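PDB 3LD9: thymidylate kinase from Ehrlichia chaffeensis, which probably catalyses the ATP-dependent phosphorylation of dTMP to dTDP, a step shared by the de novo and salvage routes to dTTP. Local coordinates for residues A[114-119]-A[191-196]; A[123-126]-A[130-133]; A[83-88]-A[135-140]. All blocks are in the same frame, centred on the assembly; numbering follows the deposited sequence. Where two conformers were deposited one is given.

Interaction 1: residues A[114-119]-A[191-196]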
loop_
_atom_site.group_PDB
_atom_site.type_symbol
_atom_site.label_atom_id
_atom_site.label_comp_id
_atom_site.label_asym_id
_atom_site.label_seq_id
_atom_site.Cartn_x
_atom_site.Cartn_y
_atom_site.Cartn_z
ATOM N N ARG A 114 -3.252 6.311 -19.524
ATOM C CA ARG A 114 -4.662 5.900 -19.323
ATOM C C ARG A 114 -5.295 6.538 -18.079
ATOM O O ARG A 114 -4.719 6.538 -17.016
ATOM C CB ARG A 114 -4.892 4.347 -19.275
ATOM C CG ARG A 114 -4.413 3.504 -20.492
ATOM C CD ARG A 114 -5.156 2.075 -20.506
ATOM N NE ARG A 114 -5.068 1.322 -21.790
ATOM C CZ ARG A 114 -5.860 1.502 -22.893
ATOM N NH1 ARG A 114 -6.808 2.463 -22.936
ATOM N NH2 ARG A 114 -5.669 0.753 -23.997
ATOM N N PHE A 115 -6.498 7.078 -18.229
ATOM C CA PHE A 115 -7.190 7.760 -17.144
ATOM C C PHE A 115 -8.684 7.781 -17.459
ATOM O O PHE A 115 -9.188 6.844 -18.056
ATOM C CB PHE A 115 -6.621 9.164 -16.958
ATOM C CG PHE A 115 -6.900 9.766 -15.607
ATOM C CD1 PHE A 115 -6.576 9.086 -14.448
ATOM C CD2 PHE A 115 -7.459 11.031 -15.491
ATOM C CE1 PHE A 115 -6.833 9.622 -13.214
ATOM C CE2 PHE A 115 -7.686 11.588 -14.240
ATOM C CZ PHE A 115 -7.375 10.861 -13.099
ATOM N N ILE A 116 -9.382 8.849 -17.074
ATOM C CA ILE A 116 -10.827 8.909 -17.132
ATOM C C ILE A 116 -11.415 8.722 -18.533
ATOM O O ILE A 116 -12.526 8.243 -18.647
ATOM C CB ILE A 116 -11.387 10.250 -16.569
ATOM C CG1 ILE A 116 -10.942 11.455 -17.433
ATOM C CG2 ILE A 116 -11.029 10.402 -15.080
ATOM C CD1 ILE A 116 -11.331 12.803 -16.850
ATOM N N ASP A 117 -10.698 9.115 -19.586
ATOM C CA ASP A 117 -11.291 9.004 -20.922
ATOM C C ASP A 117 -11.279 7.552 -21.445
ATOM O O ASP A 117 -12.190 7.148 -22.161
ATOM C CB ASP A 117 -10.618 9.972 -21.913
ATOM C CG ASP A 117 -10.665 11.403 -21.434
ATOM O OD1 ASP A 117 -11.779 11.883 -21.092
ATOM O OD2 ASP A 117 -9.590 12.030 -21.367
ATOM N N SER A 118 -10.263 6.770 -21.086
ATOM C CA SER A 118 -10.302 5.341 -21.414
ATOM C C SER A 118 -11.585 4.683 -20.895
ATOM O O SER A 118 -12.170 3.842 -21.559
ATOM C CB SER A 118 -9.062 4.607 -20.878
ATOM O OG SER A 118 -7.941 4.908 -21.755
ATOM N N THR A 119 -12.007 5.078 -19.704
ATOM C CA THR A 119 -13.171 4.460 -19.068
ATOM C C THR A 119 -14.443 4.749 -19.814
ATOM O O THR A 119 -15.256 3.855 -19.998
ATOM C CB THR A 119 -13.320 4.890 -17.600
ATOM O OG1 THR A 119 -12.048 4.795 -16.966
ATOM C CG2 THR A 119 -14.286 3.976 -16.900
ATOM N N PRO A 191 -12.806 20.168 -26.108
ATOM C CA PRO A 191 -11.782 20.751 -26.967
ATOM C C PRO A 191 -10.670 21.525 -26.230
ATOM O O PRO A 191 -9.546 21.626 -26.739
ATOM C CB PRO A 191 -12.588 21.700 -27.829
ATOM C CG PRO A 191 -13.710 22.103 -26.963
ATOM C CD PRO A 191 -14.084 20.891 -26.228
ATOM N N HIS A 192 -10.992 22.083 -25.066
ATOM C CA HIS A 192 -10.010 22.782 -24.241
ATOM C C HIS A 192 -8.915 21.824 -23.779
ATOM O O HIS A 192 -7.722 22.108 -23.885
ATOM C CB HIS A 192 -10.709 23.371 -23.013
ATOM C CG HIS A 192 -11.522 22.373 -22.250
ATOM N ND1 HIS A 192 -12.676 21.811 -22.753
ATOM C CD2 HIS A 192 -11.342 21.830 -21.023
ATOM C CE1 HIS A 192 -13.173 20.970 -21.868
ATOM N NE2 HIS A 192 -12.379 20.958 -20.813
ATOM N N ARG A 193 -9.343 20.654 -23.331
ATOM C CA ARG A 193 -8.491 19.737 -22.605
ATOM C C ARG A 193 -7.779 18.768 -23.548
ATOM O O ARG A 193 -6.599 18.517 -23.380
ATOM C CB ARG A 193 -9.346 18.970 -21.604
ATOM C CG ARG A 193 -8.616 17.848 -20.901
ATOM C CD ARG A 193 -9.369 17.367 -19.699
ATOM N NE ARG A 193 -10.577 16.613 -20.008
ATOM C CZ ARG A 193 -10.606 15.337 -20.389
ATOM N NH1 ARG A 193 -9.478 14.642 -20.565
ATOM N NH2 ARG A 193 -11.774 14.752 -20.607
ATOM N N CYS A 194 -8.504 18.247 -24.544
ATOM C CA CYS A 194 -8.052 17.105 -25.321
ATOM C C CYS A 194 -7.465 17.546 -26.625
ATOM O O CYS A 194 -7.881 18.548 -27.182
ATOM C CB CYS A 194 -9.218 16.159 -25.605
ATOM S SG CYS A 194 -9.965 15.406 -24.152
ATOM N N HIS A 195 -6.489 16.798 -27.104
ATOM C CA HIS A 195 -5.852 17.067 -28.375
ATOM C C HIS A 195 -5.667 15.750 -29.084
ATOM O O HIS A 195 -4.955 14.866 -28.591
ATOM C CB HIS A 195 -4.501 17.713 -28.158
ATOM C CG HIS A 195 -4.583 19.018 -27.436
ATOM N ND1 HIS A 195 -4.664 20.228 -28.095
ATOM C CD2 HIS A 195 -4.625 19.304 -26.113
ATOM C CE1 HIS A 195 -4.740 21.202 -27.208
ATOM N NE2 HIS A 195 -4.712 20.671 -25.998
ATOM N N VAL A 196 -6.329 15.601 -30.224
ATOM C CA VAL A 196 -6.190 14.395 -31.015
ATOM C C VAL A 196 -4.945 14.545 -31.857
ATOM O O VAL A 196 -4.808 15.523 -32.589
ATOM C CB VAL A 196 -7.426 14.135 -31.882
ATOM C CG1 VAL A 196 -7.233 12.889 -32.725
ATOM C CG2 VAL A 196 -8.636 13.988 -30.999
#
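Arg193 and Asp117 meet head-on in a bidentate salt bridge, the polar core of this buried contact. The guanidinium presents its two terminal nitrogens: NH1 of Arg193 donates to OD2 of Asp117 at 2.7 Å in a practically straight hydrogen bond (N-H...O 179°), and NH2 of Arg193 reaches OD1 of Asp117 at 2.9 Å. Each oxygen uses its syn lone pair, and the carboxylate and guanidinium planes lie only 10° apart, so both bonds run nearly in one plane. The arginine chain leaves with CG anti to the backbone N and then bends at chi3 (72°), which turns NH1 and NH2 toward the aspartate. NH1 has a second partner in Thr149 OG1, on the adjacent strand 148-153.

Less polar groups flank the Arg193 guanidinium: Ile116 CD1 over one face, 4.3 Å from NH2 of Arg193, and Cys194 SG over the opposite one, both offset toward the rim. Ile186 of helix 173-189 packs against both Asp117 and Cys194.

The bridge thus ties the first turn of helix 116-126 to the residue leading into strand 194-198, outermost within this chain in the five-stranded parallel sheet (order 2-3-1-4-5) of a P-loop kinase fold, near the predicted ATP-binding loop but without touching it.

Interaction 2: residues A[123-126]-A[130-133]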
loop_
_atom_site.group_PDB
_atom_site.type_symbol
_atom_site.label_atom_id
_atom_site.label_comp_id
_atom_site.label_asym_id
_atom_site.label_seq_id
_atom_site.Cartn_x
_atom_site.Cartn_y
_atom_site.Cartn_z
ATOM N N GLN A 123 -15.595 1.315 -21.237
ATOM C CA GLN A 123 -16.745 0.833 -20.449
ATOM C C GLN A 123 -18.072 1.381 -20.991
ATOM O O GLN A 123 -19.115 0.707 -20.906
ATOM C CB GLN A 123 -16.614 1.190 -18.961
ATOM C CG GLN A 123 -15.711 0.220 -18.138
ATOM C CD GLN A 123 -14.359 -0.004 -18.784
ATOM O OE1 GLN A 123 -13.536 0.890 -18.775
ATOM N NE2 GLN A 123 -14.140 -1.181 -19.371
ATOM N N GLY A 124 -18.031 2.598 -21.520
ATOM C CA GLY A 124 -19.234 3.262 -22.004
ATOM C C GLY A 124 -19.589 2.918 -23.452
ATOM O O GLY A 124 -20.574 2.264 -23.722
ATOM N N TYR A 125 -18.762 3.347 -24.390
ATOM C CA TYR A 125 -19.037 3.057 -25.803
ATOM C C TYR A 125 -18.840 1.580 -26.102
ATOM O O TYR A 125 -19.708 0.947 -26.690
ATOM C CB TYR A 125 -18.157 3.911 -26.702
ATOM C CG TYR A 125 -18.646 5.332 -26.860
ATOM C CD1 TYR A 125 -18.531 6.252 -25.828
ATOM C CD2 TYR A 125 -19.204 5.764 -28.060
ATOM C CE1 TYR A 125 -18.971 7.580 -25.989
ATOM C CE2 TYR A 125 -19.646 7.086 -28.234
ATOM C CZ TYR A 125 -19.531 7.980 -27.188
ATOM O OH TYR A 125 -19.959 9.270 -27.359
ATOM N N GLY A 126 -17.707 1.031 -25.684
ATOM C CA GLY A 126 -17.415 -0.386 -25.889
ATOM C C GLY A 126 -18.468 -1.317 -25.300
ATOM O O GLY A 126 -19.168 -2.031 -26.035
ATOM N N ASP A 130 -23.856 3.302 -19.347
ATOM C CA ASP A 130 -24.254 4.691 -19.363
ATOM C C ASP A 130 -23.090 5.666 -19.116
ATOM O O ASP A 130 -22.544 5.735 -18.020
ATOM C CB ASP A 130 -25.320 4.888 -18.285
ATOM C CG ASP A 130 -26.172 6.070 -18.546
ATOM O OD1 ASP A 130 -25.661 7.209 -18.477
ATOM O OD2 ASP A 130 -27.350 5.850 -18.853
ATOM N N CYS A 131 -22.761 6.445 -20.140
ATOM C CA CYS A 131 -21.713 7.453 -20.038
ATOM C C CYS A 131 -21.942 8.474 -18.919
ATOM O O CYS A 131 -20.969 8.901 -18.292
ATOM C CB CYS A 131 -21.496 8.162 -21.378
ATOM S SG CYS A 131 -20.685 7.062 -22.522
ATOM N N SER A 132 -23.195 8.831 -18.643
ATOM C CA SER A 132 -23.465 9.803 -17.600
ATOM C C SER A 132 -23.125 9.223 -16.244
ATOM O O SER A 132 -22.572 9.931 -15.405
ATOM C CB SER A 132 -24.909 10.310 -17.655
ATOM O OG SER A 132 -25.808 9.313 -17.222
ATOM N N LEU A 133 -23.390 7.930 -16.033
ATOM C CA LEU A 133 -22.963 7.254 -14.805
ATOM C C LEU A 133 -21.450 7.265 -14.635
ATOM O O LEU A 133 -20.928 7.487 -13.513
ATOM C CB LEU A 133 -23.477 5.813 -14.778
ATOM C CG LEU A 133 -22.860 4.801 -13.802
ATOM C CD1 LEU A 133 -23.126 5.203 -12.346
ATOM C CD2 LEU A 133 -23.410 3.409 -14.094
#
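Cys131 and Tyr125 each send their side chain out beside the backbone N, with chi1 of -72° and -79°, and these torsions bring the thiol of one helix start to the ring of the preceding helix end. Although the Tyr125 CB sets off away from the other segment, its ring swings back far enough for its CD1-CE1 side to come near the sulfur, obliquely: SG of Cys131 is 3.9 Å from CE1 and 4.0 Å from CD1 of Tyr125. Relative to the ring centroid the sulfur lies at 4.8 Å, 54° off the normal, a sulfur-aromatic contact.

Gly124 supplies the backbone part of the contact. Having no side chain, it lets SG of Cys131 approach its CA to 4.1 Å, and the CA atoms of Gly124 and Cys131 are the nearest CA pair of the two segments, 5.3 Å apart.

The second helix is capped by Asp130 at its N-cap position, whose OD1 accepts from Ser132 N at 3.0 Å through the anti lone pair, with a weak further bond from Leu133 N.

The phenol of Tyr125 hydrogen-bonds Asp185 of helix 173-189, and Arg178 of that helix donates to the carbonyls of Tyr125 and Gly126. Ile120, earlier in helix 116-126, touches both Tyr125 and Cys131. The contact therefore packs the end of helix 116-126 against the start of helix 131-141 across the short connection between them, with helix 173-189 alongside the former.

Interaction 3: residues A[83-88]-A[135-140]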
loop_
_atom_site.group_PDB
_atom_site.type_symbol
_atom_site.label_atom_id
_atom_site.label_comp_id
_atom_site.label_asym_id
_atom_site.label_seq_id
_atom_site.Cartn_x
_atom_site.Cartn_y
_atom_site.Cartn_z
ATOM N N SER A 83 -19.088 -4.598 -12.897
ATOM C CA SER A 83 -18.106 -4.891 -11.877
ATOM C C SER A 83 -16.754 -4.337 -12.281
ATOM O O SER A 83 -16.067 -3.670 -11.467
ATOM C CB SER A 83 -18.029 -6.405 -11.632
ATOM O OG SER A 83 -17.116 -6.728 -10.601
ATOM N N GLU A 84 -16.363 -4.564 -13.537
ATOM C CA GLU A 84 -15.035 -4.166 -13.986
ATOM C C GLU A 84 -14.894 -2.648 -13.927
ATOM O O GLU A 84 -13.874 -2.126 -13.467
ATOM C CB GLU A 84 -14.743 -4.688 -15.394
ATOM C CG GLU A 84 -13.366 -4.282 -15.976
ATOM C CD GLU A 84 -13.176 -4.722 -17.425
ATOM O OE1 GLU A 84 -14.163 -4.966 -18.100
ATOM O OE2 GLU A 84 -12.037 -4.795 -17.900
ATOM N N LEU A 85 -15.913 -1.940 -14.373
ATOM C CA LEU A 85 -15.933 -0.486 -14.247
ATOM C C LEU A 85 -15.701 -0.061 -12.784
ATOM O O LEU A 85 -14.880 0.797 -12.506
ATOM C CB LEU A 85 -17.269 0.058 -14.744
ATOM C CG LEU A 85 -17.632 1.484 -14.352
ATOM C CD1 LEU A 85 -16.642 2.456 -14.960
ATOM C CD2 LEU A 85 -19.030 1.787 -14.842
ATOM N N LEU A 86 -16.417 -0.679 -11.857
ATOM C CA LEU A 86 -16.327 -0.255 -10.473
ATOM C C LEU A 86 -14.953 -0.586 -9.893
ATOM O O LEU A 86 -14.423 0.190 -9.082
ATOM C CB LEU A 86 -17.468 -0.854 -9.637
ATOM C CG LEU A 86 -18.828 -0.214 -10.018
ATOM C CD1 LEU A 86 -19.979 -1.163 -9.731
ATOM C CD2 LEU A 86 -19.068 1.161 -9.368
ATOM N N PHE A 87 -14.341 -1.691 -10.313
ATOM C CA PHE A 87 -12.980 -1.964 -9.830
ATOM C C PHE A 87 -12.066 -0.848 -10.311
ATOM O O PHE A 87 -11.266 -0.327 -9.519
ATOM C CB PHE A 87 -12.416 -3.314 -10.271
ATOM C CG PHE A 87 -12.855 -4.462 -9.428
ATOM C CD1 PHE A 87 -12.436 -4.581 -8.128
ATOM C CD2 PHE A 87 -13.648 -5.463 -9.972
ATOM C CE1 PHE A 87 -12.841 -5.679 -7.339
ATOM C CE2 PHE A 87 -14.072 -6.525 -9.224
ATOM C CZ PHE A 87 -13.672 -6.639 -7.898
ATOM N N PHE A 88 -12.207 -0.444 -11.567
ATOM C CA PHE A 88 -11.346 0.624 -12.115
ATOM C C PHE A 88 -11.569 1.969 -11.430
ATOM O O PHE A 88 -10.650 2.759 -11.315
ATOM C CB PHE A 88 -11.524 0.839 -13.626
ATOM C CG PHE A 88 -11.084 -0.314 -14.494
ATOM C CD1 PHE A 88 -10.173 -1.250 -14.061
ATOM C CD2 PHE A 88 -11.597 -0.414 -15.792
ATOM C CE1 PHE A 88 -9.794 -2.305 -14.889
ATOM C CE2 PHE A 88 -11.208 -1.436 -16.649
ATOM C CZ PHE A 88 -10.309 -2.400 -16.186
ATOM N N ASP A 135 -19.303 9.396 -16.056
ATOM C CA ASP A 135 -18.931 10.762 -15.691
ATOM C C ASP A 135 -19.094 11.041 -14.182
ATOM O O ASP A 135 -18.213 11.641 -13.544
ATOM C CB ASP A 135 -19.737 11.798 -16.490
ATOM C CG ASP A 135 -19.237 11.970 -17.907
ATOM O OD1 ASP A 135 -20.038 12.487 -18.717
ATOM O OD2 ASP A 135 -18.062 11.619 -18.216
ATOM N N GLN A 136 -20.223 10.608 -13.632
ATOM C CA GLN A 136 -20.514 10.810 -12.219
ATOM C C GLN A 136 -19.504 10.062 -11.329
ATOM O O GLN A 136 -19.058 10.607 -10.340
ATOM C CB GLN A 136 -21.941 10.356 -11.860
ATOM C CG GLN A 136 -23.087 11.210 -12.421
ATOM C CD GLN A 136 -24.457 10.594 -12.114
ATOM O OE1 GLN A 136 -24.563 9.637 -11.335
ATOM N NE2 GLN A 136 -25.506 11.142 -12.719
ATOM N N LEU A 137 -19.193 8.817 -11.683
ATOM C CA LEU A 137 -18.269 7.996 -10.927
ATOM C C LEU A 137 -16.872 8.603 -10.923
ATOM O O LEU A 137 -16.235 8.698 -9.885
ATOM C CB LEU A 137 -18.246 6.580 -11.489
ATOM C CG LEU A 137 -19.480 5.726 -11.157
ATOM C CD1 LEU A 137 -19.438 4.375 -11.906
ATOM C CD2 LEU A 137 -19.598 5.527 -9.673
ATOM N N ASN A 138 -16.415 9.052 -12.094
ATOM C CA ASN A 138 -15.165 9.775 -12.208
ATOM C C ASN A 138 -15.159 11.057 -11.380
ATOM O O ASN A 138 -14.191 11.308 -10.661
ATOM C CB ASN A 138 -14.836 10.095 -13.672
ATOM C CG ASN A 138 -14.297 8.897 -14.432
ATOM O OD1 ASN A 138 -13.695 7.985 -13.851
ATOM N ND2 ASN A 138 -14.499 8.902 -15.750
ATOM N N ASP A 139 -16.219 11.868 -11.447
ATOM C CA ASP A 139 -16.220 13.104 -10.655
ATOM C C ASP A 139 -16.324 12.827 -9.167
ATOM O O ASP A 139 -15.929 13.659 -8.354
ATOM C CB ASP A 139 -17.343 14.070 -11.033
ATOM C CG ASP A 139 -17.106 15.485 -10.450
ATOM O OD1 ASP A 139 -18.059 16.062 -9.909
ATOM O OD2 ASP A 139 -15.947 16.005 -10.495
ATOM N N LEU A 140 -16.897 11.678 -8.822
ATOM C CA LEU A 140 -16.981 11.264 -7.452
ATOM C C LEU A 140 -15.579 11.010 -6.927
ATOM O O LEU A 140 -15.300 11.325 -5.785
ATOM C CB LEU A 140 -17.832 9.981 -7.312
ATOM C CG LEU A 140 -18.000 9.409 -5.906
ATOM C CD1 LEU A 140 -18.941 10.301 -5.045
ATOM C CD2 LEU A 140 -18.524 8.000 -5.994
#
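Leu137 packs against Leu85 and Leu86 where two helices of this P-loop kinase fold, 81-105 and 131-141, lie side by side. The tight part of this helix-helix contact is small and wholly aliphatic. Leu137 leaves its helix toward the partner, and its nearly extended end (chi2 173°) carries CD1 forward to the two leucines of the other helix. Leu85 begins beside the interface rather than facing it; with CG anti to the backbone N (chi1 164°), its CD2 turns in to meet the methyl of Leu137 at a slant. Leu86 instead crosses Leu137 at about a right angle. No hydrogen bond joins the two segments, and the nearest CA pair, that of Leu86 and Leu137, is 8.5 Å apart.

Away from this leucine cluster the two helices turn their side chains to other partners. Asp135, Gln136 and Asp139 lie on the exposed side of helix 131-141, where Asp139 nevertheless hydrogen-bonds Tyr145 OH. Asn138 is buried, its OD1 accepting from Arg92 NH1. Helix 81-105 meets the second subunit: Ser83 OG is hydrogen-bonded to Ala90 O of that subunit, and Leu86 and Phe87 pack on the same Ala90 of the second subunit, while Leu140 touches Leu133 of the same neighbour. The leucine contact thus borders the subunit interface, Leu86 taking part in both.

At its centre is a single methyl, CD1 of Leu137, which has CD2 of Leu85 at 3.9 Å and CD2 of Leu86 at 4.1 Å.

Interactions 2 and 3 lie close together, their centres about 10 Å apart, while interaction 1 is centred about 14 Å from interaction 2 and 16 Å from interaction 3, nearer the middle of the chain. Helix 116-126 serves interactions 1 and 2; helix 131-141 serves 2 and 3. Along the chain the segments of 1 and 3 alternate, and the short-range interaction 2 is nested inside the loops both close. Direct packing joins them: Thr119 CG2 is 3.4 Å from Leu85 CD1, and Gln123 lies against Leu85 and Phe88. Together they connect the entry to strand 194-198, outermost in the chain's sheet, through helices 116-126 and 131-141, to helix 81-105 at the subunit interface.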